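Local coordinates for ESSB (Geobacillus thermodenitrificans, PDB 4ANO), which is an integral membrane component of the type VII (Ess) secretion system, present here as its cytoplasmic fragment, at residues R87-V98 with V148-E157; S175-Q183 with L191-D199. All blocks are in the same frame, centred on the assembly; numbering follows the deposited sequence. Where two conformers were deposited one is given.

Contact 1 (R87-V98 with V148-E157); sequences RIRAAIHLVSKV and VKATVLALTE
R87 reaches across to the C-terminal end of helix 141-155 and grips two successive backbone carbonyls. Its NE donates to L155 O at 2.9 Å, in the carbonyl plane and at the edge of the guanidinium. NH2 donates to T156 O at 2.7 Å, and this acceptor is tilted 18° from the guanidinium plane. The chain bends at its second and third torsions, which brings NE and NH2 round to the two oxygens. NH1 is used elsewhere, on T82 O, so the guanidinium is tied on more than one side. The carbonyl end of a helix would probably favour the positive charge. L155 lies obliquely to the R87 chain. Its CD1 lies near R87 CG, and its CD2 packs on A90 CB at 4.1 Å. T156 turns CG2 onto A91 CB and the backbone of I88, while its OG1 bonds back to V152 O. Helices 87-98 and 148-155, parts of helices 84-98 and 141-155, run antiparallel (162°), with axes 9.5 Å apart at closest approach, within the helical part of this YukC-family cytoplasmic domain. The small A91 sits opposite V152, with V152 CG1 and CG2 each 4.0 Å from A91 CB. Further along, V95 crosses V148 and V152 at about a right angle. One methyl, V95 CG2, touches both V148 CG1 and V152 CG2. L94 places CD2 across T151 CG2, while T151 OG1 turns back to E147 O. In one of its two conformers V98 meets V148 tip to tip, V98 CG2 to V148 CG2 at 3.6 Å. F125 of strand 123-125 packs against L94 and V98.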
loop_
_atom_site.group_PDB
_atom_site.type_symbol
_atom_site.label_atom_id
_atom_site.label_comp_id
_atom_site.label_asym_id
_atom_site.label_seq_id
_atom_site.Cartn_x
_atom_site.Cartn_y
_atom_site.Cartn_z
ATOM N N ARG A 87 -4.645 -9.132 10.983
ATOM C CA ARG A 87 -4.587 -7.843 10.249
ATOM C C ARG A 87 -3.640 -6.816 10.866
ATOM O O ARG A 87 -2.981 -6.047 10.137
ATOM C CB ARG A 87 -6.007 -7.299 10.106
ATOM C CG ARG A 87 -6.823 -7.998 9.002
ATOM C CD ARG A 87 -8.295 -8.271 9.410
ATOM N NE ARG A 87 -9.052 -7.136 9.979
ATOM C CZ ARG A 87 -10.148 -7.289 10.732
ATOM N NH1 ARG A 87 -10.605 -8.498 11.022
ATOM N NH2 ARG A 87 -10.803 -6.217 11.215
ATOM N N ILE A 88 -3.578 -6.734 12.200
ATOM C CA ILE A 88 -2.658 -5.731 12.833
ATOM C C ILE A 88 -1.220 -6.153 12.599
ATOM O O ILE A 88 -0.346 -5.287 12.396
ATOM C CB ILE A 88 -2.844 -5.624 14.380
ATOM C CG1 ILE A 88 -4.207 -5.034 14.674
ATOM C CG2 ILE A 88 -1.670 -4.720 15.049
ATOM C CD1 ILE A 88 -4.598 -5.322 16.176
ATOM N N ARG A 89 -0.954 -7.471 12.541
ATOM C CA ARG A 89 0.440 -7.910 12.329
ATOM C C ARG A 89 0.827 -7.543 10.920
ATOM O O ARG A 89 1.976 -7.125 10.688
ATOM C CB ARG A 89 0.614 -9.421 12.588
ATOM C CG ARG A 89 0.918 -9.720 14.105
ATOM C CD ARG A 89 0.900 -11.244 14.415
ATOM N NE ARG A 89 0.986 -11.552 15.866
ATOM C CZ ARG A 89 0.579 -12.705 16.435
ATOM N NH1 ARG A 89 0.040 -13.682 15.698
ATOM N NH2 ARG A 89 0.694 -12.894 17.758
ATOM N N ALA A 90 -0.091 -7.777 9.966
ATOM C CA ALA A 90 0.084 -7.401 8.581
ATOM C C ALA A 90 0.379 -5.919 8.388
ATOM O O ALA A 90 1.239 -5.533 7.543
ATOM C CB ALA A 90 -1.127 -7.832 7.718
ATOM N N ALA A 91 -0.309 -5.104 9.174
ATOM C CA ALA A 91 -0.198 -3.651 9.113
ATOM C C ALA A 91 1.163 -3.228 9.659
ATOM O O ALA A 91 1.818 -2.356 9.102
ATOM C CB ALA A 91 -1.312 -2.992 9.892
ATOM N N ILE A 92 1.618 -3.901 10.717
ATOM C CA ILE A 92 2.994 -3.676 11.195
ATOM C C ILE A 92 4.098 -3.959 10.169
ATOM O O ILE A 92 5.007 -3.125 9.982
ATOM C CB ILE A 92 3.216 -4.421 12.568
ATOM C CG1 ILE A 92 2.283 -3.823 13.645
ATOM C CG2 ILE A 92 4.669 -4.384 12.982
ATOM C CD1 ILE A 92 2.306 -4.579 15.014
ATOM N N HIS A 93 4.016 -5.079 9.482
ATOM C CA HIS A 93 4.939 -5.359 8.404
ATOM C C HIS A 93 4.866 -4.304 7.303
ATOM O O HIS A 93 5.889 -3.915 6.774
ATOM C CB HIS A 93 4.649 -6.700 7.738
ATOM C CG HIS A 93 4.768 -7.893 8.643
ATOM N ND1 HIS A 93 3.846 -8.914 8.623
ATOM C CD2 HIS A 93 5.693 -8.242 9.572
ATOM C CE1 HIS A 93 4.182 -9.840 9.509
ATOM N NE2 HIS A 93 5.290 -9.449 10.113
ATOM N N LEU A 94 3.674 -3.853 6.944
ATOM C CA LEU A 94 3.529 -2.747 5.974
ATOM C C LEU A 94 4.255 -1.493 6.415
ATOM O O LEU A 94 5.036 -0.883 5.656
ATOM C CB LEU A 94 2.024 -2.426 5.736
ATOM C CG LEU A 94 1.811 -1.233 4.779
ATOM C CD1 LEU A 94 2.310 -1.481 3.377
ATOM C CD2 LEU A 94 0.271 -0.958 4.683
ATOM N N VAL A 95 4.067 -1.120 7.664
ATOM C CA VAL A 95 4.649 0.154 8.138
ATOM C C VAL A 95 6.166 -0.032 8.186
ATOM O O VAL A 95 6.888 0.826 7.758
ATOM C CB VAL A 95 4.091 0.549 9.547
ATOM C CG1 VAL A 95 4.819 1.770 10.092
ATOM C CG2 VAL A 95 2.582 0.790 9.456
ATOM N N SER A 96 6.633 -1.208 8.592
ATOM C CA SER A 96 8.085 -1.499 8.557
ATOM C C SER A 96 8.767 -1.503 7.163
ATOM O O SER A 96 9.997 -1.341 7.053
ATOM C CB SER A 96 8.387 -2.803 9.312
ATOM O OG SER A 96 8.209 -3.943 8.467
ATOM N N LYS A 97 7.981 -1.663 6.095
ATOM C CA LYS A 97 8.525 -1.763 4.736
ATOM C C LYS A 97 8.672 -0.417 4.078
ATOM O O LYS A 97 9.534 -0.234 3.219
ATOM C CB LYS A 97 7.641 -2.630 3.852
ATOM C CG LYS A 97 8.037 -2.618 2.423
ATOM C CD LYS A 97 7.721 -3.912 1.738
ATOM C CE LYS A 97 7.681 -3.672 0.257
ATOM N NZ LYS A 97 8.983 -3.219 -0.362
ATOM N N VAL A 98 7.823 0.524 4.481
ATOM C CA VAL A 98 7.829 1.817 3.866
ATOM C C VAL A 98 8.468 2.862 4.758
ATOM O O VAL A 98 8.590 4.016 4.352
ATOM C CB VAL A 98 6.420 2.260 3.475
ATOM C CG1 VAL A 98 5.825 1.241 2.493
ATOM C CG2 VAL A 98 5.537 2.458 4.722
ATOM N N VAL A 148 -0.487 5.568 4.372
ATOM C CA VAL A 148 -0.254 4.444 5.264
ATOM C C VAL A 148 -1.292 4.357 6.398
ATOM O O VAL A 148 -1.832 3.287 6.681
ATOM C CB VAL A 148 1.207 4.487 5.872
ATOM C CG1 VAL A 148 1.380 3.490 7.059
ATOM C CG2 VAL A 148 2.299 4.120 4.789
ATOM N N LYS A 149 -1.614 5.522 7.002
ATOM C CA LYS A 149 -2.593 5.569 8.110
ATOM C C LYS A 149 -3.960 5.073 7.574
ATOM O O LYS A 149 -4.620 4.221 8.214
ATOM C CB LYS A 149 -2.711 6.995 8.643
ATOM C CG LYS A 149 -1.507 7.413 9.547
ATOM C CD LYS A 149 -1.609 8.952 9.811
ATOM C CE LYS A 149 -0.625 9.442 10.880
ATOM N NZ LYS A 149 -0.635 10.960 10.928
ATOM N N ALA A 150 -4.338 5.568 6.390
ATOM C CA ALA A 150 -5.644 5.214 5.840
ATOM C C ALA A 150 -5.662 3.726 5.506
ATOM O O ALA A 150 -6.686 3.049 5.675
ATOM C CB ALA A 150 -6.003 6.045 4.662
ATOM N N THR A 151 -4.565 3.248 4.893
ATOM C CA THR A 151 -4.460 1.807 4.494
ATOM C C THR A 151 -4.485 0.871 5.712
ATOM O O THR A 151 -5.195 -0.162 5.775
ATOM C CB THR A 151 -3.230 1.543 3.642
ATOM O OG1 THR A 151 -3.363 2.366 2.474
ATOM C CG2 THR A 151 -3.177 0.048 3.285
ATOM N N VAL A 152 -3.737 1.238 6.737
ATOM C CA VAL A 152 -3.745 0.454 7.968
ATOM C C VAL A 152 -5.132 0.483 8.642
ATOM O O VAL A 152 -5.601 -0.607 9.076
ATOM C CB VAL A 152 -2.709 1.113 8.919
ATOM C CG1 VAL A 152 -2.899 0.620 10.395
ATOM C CG2 VAL A 152 -1.300 0.773 8.421
ATOM N N LEU A 153 -5.786 1.647 8.694
ATOM C CA LEU A 153 -7.177 1.688 9.244
ATOM C C LEU A 153 -8.135 0.877 8.407
ATOM O O LEU A 153 -9.007 0.146 8.906
ATOM C CB LEU A 153 -7.697 3.111 9.394
ATOM C CG LEU A 153 -6.946 3.819 10.531
ATOM C CD1 LEU A 153 -7.166 5.324 10.556
ATOM C CD2 LEU A 153 -7.215 3.201 11.825
ATOM N N ALA A 154 -8.031 0.976 7.095
ATOM C CA ALA A 154 -8.857 0.142 6.234
ATOM C C ALA A 154 -8.617 -1.367 6.482
ATOM O O ALA A 154 -9.549 -2.164 6.386
ATOM C CB ALA A 154 -8.638 0.463 4.796
ATOM N N LEU A 155 -7.395 -1.756 6.782
ATOM C CA LEU A 155 -7.096 -3.167 6.962
ATOM C C LEU A 155 -7.532 -3.689 8.369
ATOM O O LEU A 155 -7.985 -4.845 8.477
ATOM C CB LEU A 155 -5.607 -3.352 6.789
ATOM C CG LEU A 155 -5.028 -4.750 6.922
ATOM C CD1 LEU A 155 -5.687 -5.594 5.834
ATOM C CD2 LEU A 155 -3.535 -4.725 6.738
ATOM N N THR A 156 -7.385 -2.844 9.387
ATOM C CA THR A 156 -7.484 -3.249 10.802
ATOM C C THR A 156 -8.867 -2.947 11.342
ATOM O O THR A 156 -9.650 -3.836 11.481
ATOM C CB THR A 156 -6.394 -2.597 11.689
ATOM O OG1 THR A 156 -6.455 -1.153 11.585
ATOM C CG2 THR A 156 -4.995 -3.043 11.218
ATOM N N GLU A 157 -9.110 -1.695 11.692
ATOM C CA GLU A 157 -10.433 -1.196 12.122
ATOM C C GLU A 157 -11.495 -1.570 11.099
ATOM O O GLU A 157 -12.541 -2.162 11.440
ATOM C CB GLU A 157 -10.384 0.318 12.243
ATOM C CG GLU A 157 -11.657 0.931 12.830
ATOM C CD GLU A 157 -11.446 1.524 14.224
ATOM O OE1 GLU A 157 -10.882 0.842 15.127
ATOM O OE2 GLU A 157 -11.873 2.691 14.405
#

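Contact 2 (S175-Q183 with L191-D199); sequences SPIAKELWQ and LAVLEKWVD
I177 lies over one face of the W197 indole. From CB the side chain splits into two branches, and both meet the tryptophan. I177 CG2 stands above the six-membered ring of W197, 3.6 Å from its centroid and 3° off the normal, a CH-pi contact. CG1, anti to the backbone N (chi1 -156°), lies over W197 CD2 and CE3. I177 CG1 also touches V193 CG1 at 3.9 Å. The tip, I177 CD1, runs on to W197 CB at 3.8 Å and, in one of the two conformers of K196, comes within 3.5 Å of K196 NZ. Helices 176-183 and 187-207 form an antiparallel helical hairpin with a short connection, and their 176-183 and 191-199 segments run at 159° to each other. L181, one turn on from I177, continues the apolar seam. Its CG packs on V193 CG1, and the L181 and L194 side chains cross at about a right angle, L181 CD2 against L194 CG. At the more exposed border, E180 OE2 and K196 NZ form a long salt bridge of 3.7 Å in that same conformer. K196 bends at chi3 and chi4 to bring its amine there, and E200 offers a second, weak ion pair.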
loop_
_atom_site.group_PDB
_atom_site.type_symbol
_atom_site.label_atom_id
_atom_site.label_comp_id
_atom_site.label_asym_id
_atom_site.label_seq_id
_atom_site.Cartn_x
_atom_site.Cartn_y
_atom_site.Cartn_z
ATOM N N SER A 175 -12.526 6.057 16.303
ATOM C CA SER A 175 -12.354 5.204 17.509
ATOM C C SER A 175 -11.045 5.531 18.298
ATOM O O SER A 175 -10.164 6.205 17.765
ATOM C CB SER A 175 -12.409 3.741 17.121
ATOM O OG SER A 175 -11.182 3.320 16.555
ATOM N N PRO A 176 -10.919 5.086 19.576
ATOM C CA PRO A 176 -9.716 5.542 20.328
ATOM C C PRO A 176 -8.317 5.231 19.690
ATOM O O PRO A 176 -7.509 6.158 19.500
ATOM C CB PRO A 176 -9.896 4.897 21.701
ATOM C CG PRO A 176 -11.377 4.818 21.839
ATOM C CD PRO A 176 -11.946 4.535 20.490
ATOM N N ILE A 177 -8.035 3.956 19.413
ATOM C CA ILE A 177 -6.774 3.587 18.728
ATOM C C ILE A 177 -6.653 4.195 17.325
ATOM O O ILE A 177 -5.562 4.620 16.908
ATOM C CB ILE A 177 -6.527 2.044 18.685
ATOM C CG1 ILE A 177 -5.006 1.749 18.527
ATOM C CG2 ILE A 177 -7.356 1.380 17.538
ATOM C CD1 ILE A 177 -4.252 1.554 19.911
ATOM N N ALA A 178 -7.755 4.217 16.575
ATOM C CA ALA A 178 -7.759 4.926 15.322
ATOM C C ALA A 178 -7.279 6.346 15.538
ATOM O O ALA A 178 -6.408 6.822 14.809
ATOM C CB ALA A 178 -9.130 4.909 14.690
ATOM N N LYS A 179 -7.803 6.994 16.593
ATOM C CA LYS A 179 -7.477 8.400 16.899
ATOM C C LYS A 179 -6.006 8.553 17.181
ATOM O O LYS A 179 -5.380 9.511 16.741
ATOM C CB LYS A 179 -8.289 8.942 18.117
ATOM C CG LYS A 179 -7.918 10.423 18.460
ATOM C CD LYS A 179 -8.541 10.963 19.752
ATOM C CE LYS A 179 -8.346 12.490 19.824
ATOM N NZ LYS A 179 -9.296 13.023 20.817
ATOM N N GLU A 180 -5.464 7.580 17.897
ATOM C CA GLU A 180 -4.053 7.512 18.164
ATOM C C GLU A 180 -3.275 7.382 16.869
ATOM O O GLU A 180 -2.233 8.025 16.681
ATOM C CB GLU A 180 -3.760 6.302 19.023
ATOM C CG GLU A 180 -3.935 6.590 20.503
ATOM C CD GLU A 180 -3.365 5.487 21.381
ATOM O OE1 GLU A 180 -2.118 5.329 21.400
ATOM O OE2 GLU A 180 -4.161 4.807 22.061
ATOM N N LEU A 181 -3.760 6.527 15.968
ATOM C CA LEU A 181 -3.091 6.391 14.660
ATOM C C LEU A 181 -3.084 7.671 13.816
ATOM O O LEU A 181 -2.001 8.086 13.394
ATOM C CB LEU A 181 -3.633 5.212 13.869
ATOM C CG LEU A 181 -3.346 3.760 14.240
ATOM C CD1 LEU A 181 -4.463 2.976 13.661
ATOM C CD2 LEU A 181 -2.078 3.262 13.601
ATOM N N TRP A 182 -4.234 8.331 13.591
ATOM C CA TRP A 182 -4.229 9.650 12.890
ATOM C C TRP A 182 -3.353 10.703 13.526
ATOM O O TRP A 182 -2.736 11.536 12.809
ATOM C CB TRP A 182 -5.630 10.247 12.763
ATOM C CG TRP A 182 -6.382 9.600 11.769
ATOM C CD1 TRP A 182 -7.558 8.946 11.932
ATOM C CD2 TRP A 182 -6.032 9.484 10.389
ATOM N NE1 TRP A 182 -7.978 8.427 10.734
ATOM C CE2 TRP A 182 -7.050 8.729 9.769
ATOM C CE3 TRP A 182 -4.935 9.905 9.621
ATOM C CZ2 TRP A 182 -7.017 8.416 8.413
ATOM C CZ3 TRP A 182 -4.910 9.593 8.275
ATOM C CH2 TRP A 182 -5.947 8.864 7.683
ATOM N N GLN A 183 -3.337 10.684 14.864
ATOM C CA GLN A 183 -2.551 11.609 15.670
ATOM C C GLN A 183 -1.056 11.500 15.411
ATOM O O GLN A 183 -0.340 12.496 15.484
ATOM C CB GLN A 183 -2.815 11.372 17.159
ATOM C CG GLN A 183 -4.020 12.055 17.705
ATOM C CD GLN A 183 -4.071 11.919 19.197
ATOM O OE1 GLN A 183 -3.092 12.201 19.886
ATOM N NE2 GLN A 183 -5.192 11.456 19.704
ATOM N N LEU A 191 4.046 3.157 14.031
ATOM C CA LEU A 191 4.503 1.827 14.444
ATOM C C LEU A 191 4.357 1.614 15.969
ATOM O O LEU A 191 3.847 0.569 16.396
ATOM C CB LEU A 191 5.913 1.559 13.935
ATOM C CG LEU A 191 6.454 0.169 14.255
ATOM C CD1 LEU A 191 5.703 -0.815 13.399
ATOM C CD2 LEU A 191 7.937 0.074 13.959
ATOM N N ALA A 192 4.706 2.608 16.796
ATOM C CA ALA A 192 4.468 2.487 18.269
ATOM C C ALA A 192 3.017 2.252 18.679
ATOM O O ALA A 192 2.758 1.445 19.621
ATOM C CB ALA A 192 4.992 3.708 18.978
ATOM N N VAL A 193 2.080 2.928 17.988
ATOM C CA VAL A 193 0.638 2.857 18.292
ATOM C C VAL A 193 0.179 1.428 17.951
ATOM O O VAL A 193 -0.423 0.720 18.793
ATOM C CB VAL A 193 -0.230 3.902 17.492
ATOM C CG1 VAL A 193 -1.702 3.522 17.525
ATOM C CG2 VAL A 193 0.013 5.417 18.034
ATOM N N LEU A 194 0.532 0.974 16.752
ATOM C CA LEU A 194 0.262 -0.410 16.368
ATOM C C LEU A 194 0.843 -1.428 17.348
ATOM O O LEU A 194 0.187 -2.464 17.599
ATOM C CB LEU A 194 0.727 -0.741 14.960
ATOM C CG LEU A 194 -0.025 -0.054 13.835
ATOM C CD1 LEU A 194 0.711 -0.235 12.539
ATOM C CD2 LEU A 194 -1.441 -0.706 13.713
ATOM N N GLU A 195 2.039 -1.164 17.884
ATOM C CA GLU A 195 2.659 -2.168 18.724
ATOM C C GLU A 195 1.902 -2.326 20.018
ATOM O O GLU A 195 1.705 -3.441 20.499
ATOM C CB GLU A 195 4.104 -1.862 19.016
ATOM C CG GLU A 195 4.875 -3.180 19.165
ATOM C CD GLU A 195 5.251 -3.745 17.818
ATOM O OE1 GLU A 195 5.865 -2.992 17.039
ATOM O OE2 GLU A 195 4.955 -4.922 17.546
ATOM N N LYS A 196 1.455 -1.215 20.602
ATOM C CA LYS A 196 0.642 -1.322 21.819
ATOM C C LYS A 196 -0.694 -2.012 21.508
ATOM O O LYS A 196 -1.229 -2.792 22.342
ATOM C CB LYS A 196 0.426 0.050 22.484
ATOM C CG LYS A 196 -0.119 -0.038 23.906
ATOM C CD LYS A 196 -0.570 1.330 24.437
ATOM C CE LYS A 196 -2.092 1.521 24.379
ATOM N NZ LYS A 196 -2.565 1.640 22.962
ATOM N N TRP A 197 -1.225 -1.744 20.316
ATOM C CA TRP A 197 -2.477 -2.404 19.876
ATOM C C TRP A 197 -2.337 -3.911 19.676
ATOM O O TRP A 197 -3.220 -4.657 20.101
ATOM C CB TRP A 197 -2.985 -1.778 18.600
ATOM C CG TRP A 197 -4.419 -2.183 18.241
ATOM C CD1 TRP A 197 -5.344 -2.878 18.997
ATOM C CD2 TRP A 197 -5.084 -1.792 17.065
ATOM N NE1 TRP A 197 -6.526 -2.996 18.303
ATOM C CE2 TRP A 197 -6.383 -2.334 17.108
ATOM C CE3 TRP A 197 -4.689 -1.075 15.937
ATOM C CZ2 TRP A 197 -7.291 -2.148 16.082
ATOM C CZ3 TRP A 197 -5.577 -0.901 14.928
ATOM C CH2 TRP A 197 -6.862 -1.412 14.994
ATOM N N VAL A 198 -1.231 -4.383 19.089
ATOM C CA VAL A 198 -1.147 -5.835 18.725
ATOM C C VAL A 198 -1.007 -6.573 20.075
ATOM O O VAL A 198 -1.612 -7.647 20.253
ATOM C CB VAL A 198 0.058 -6.213 17.789
ATOM C CG1 VAL A 198 1.376 -6.095 18.497
ATOM C CG2 VAL A 198 -0.095 -7.658 17.191
ATOM N N ASP A 199 -0.251 -5.978 21.014
ATOM C CA ASP A 199 -0.100 -6.565 22.374
ATOM C C ASP A 199 -1.465 -6.725 23.046
ATOM O O ASP A 199 -1.789 -7.784 23.587
ATOM C CB ASP A 199 0.826 -5.723 23.312
ATOM C CG ASP A 199 2.324 -5.845 22.961
ATOM O OD1 ASP A 199 2.685 -6.744 22.168
ATOM O OD2 ASP A 199 3.146 -5.011 23.464
#

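In the fold
Contacts 1 and 2 are neighbours in the helical part of the fragment, with centres about 11 Å apart. They follow in series along the chain: contact 1 closes before contact 2 opens. E157 OE2 lies very close to S175 OG in one conformer, too close for the bond between them to be certain, and S175 is the N-cap of helix 176-183. K149 NZ probably makes a hydrogen bond to W182 O at 2.9 Å. L153, which makes no contact across contact 1, packs on A178, L181 and W182. From the other hairpin helix, L194 touches V152. The bound sodium ion lies about 14 Å from the V98 side chain.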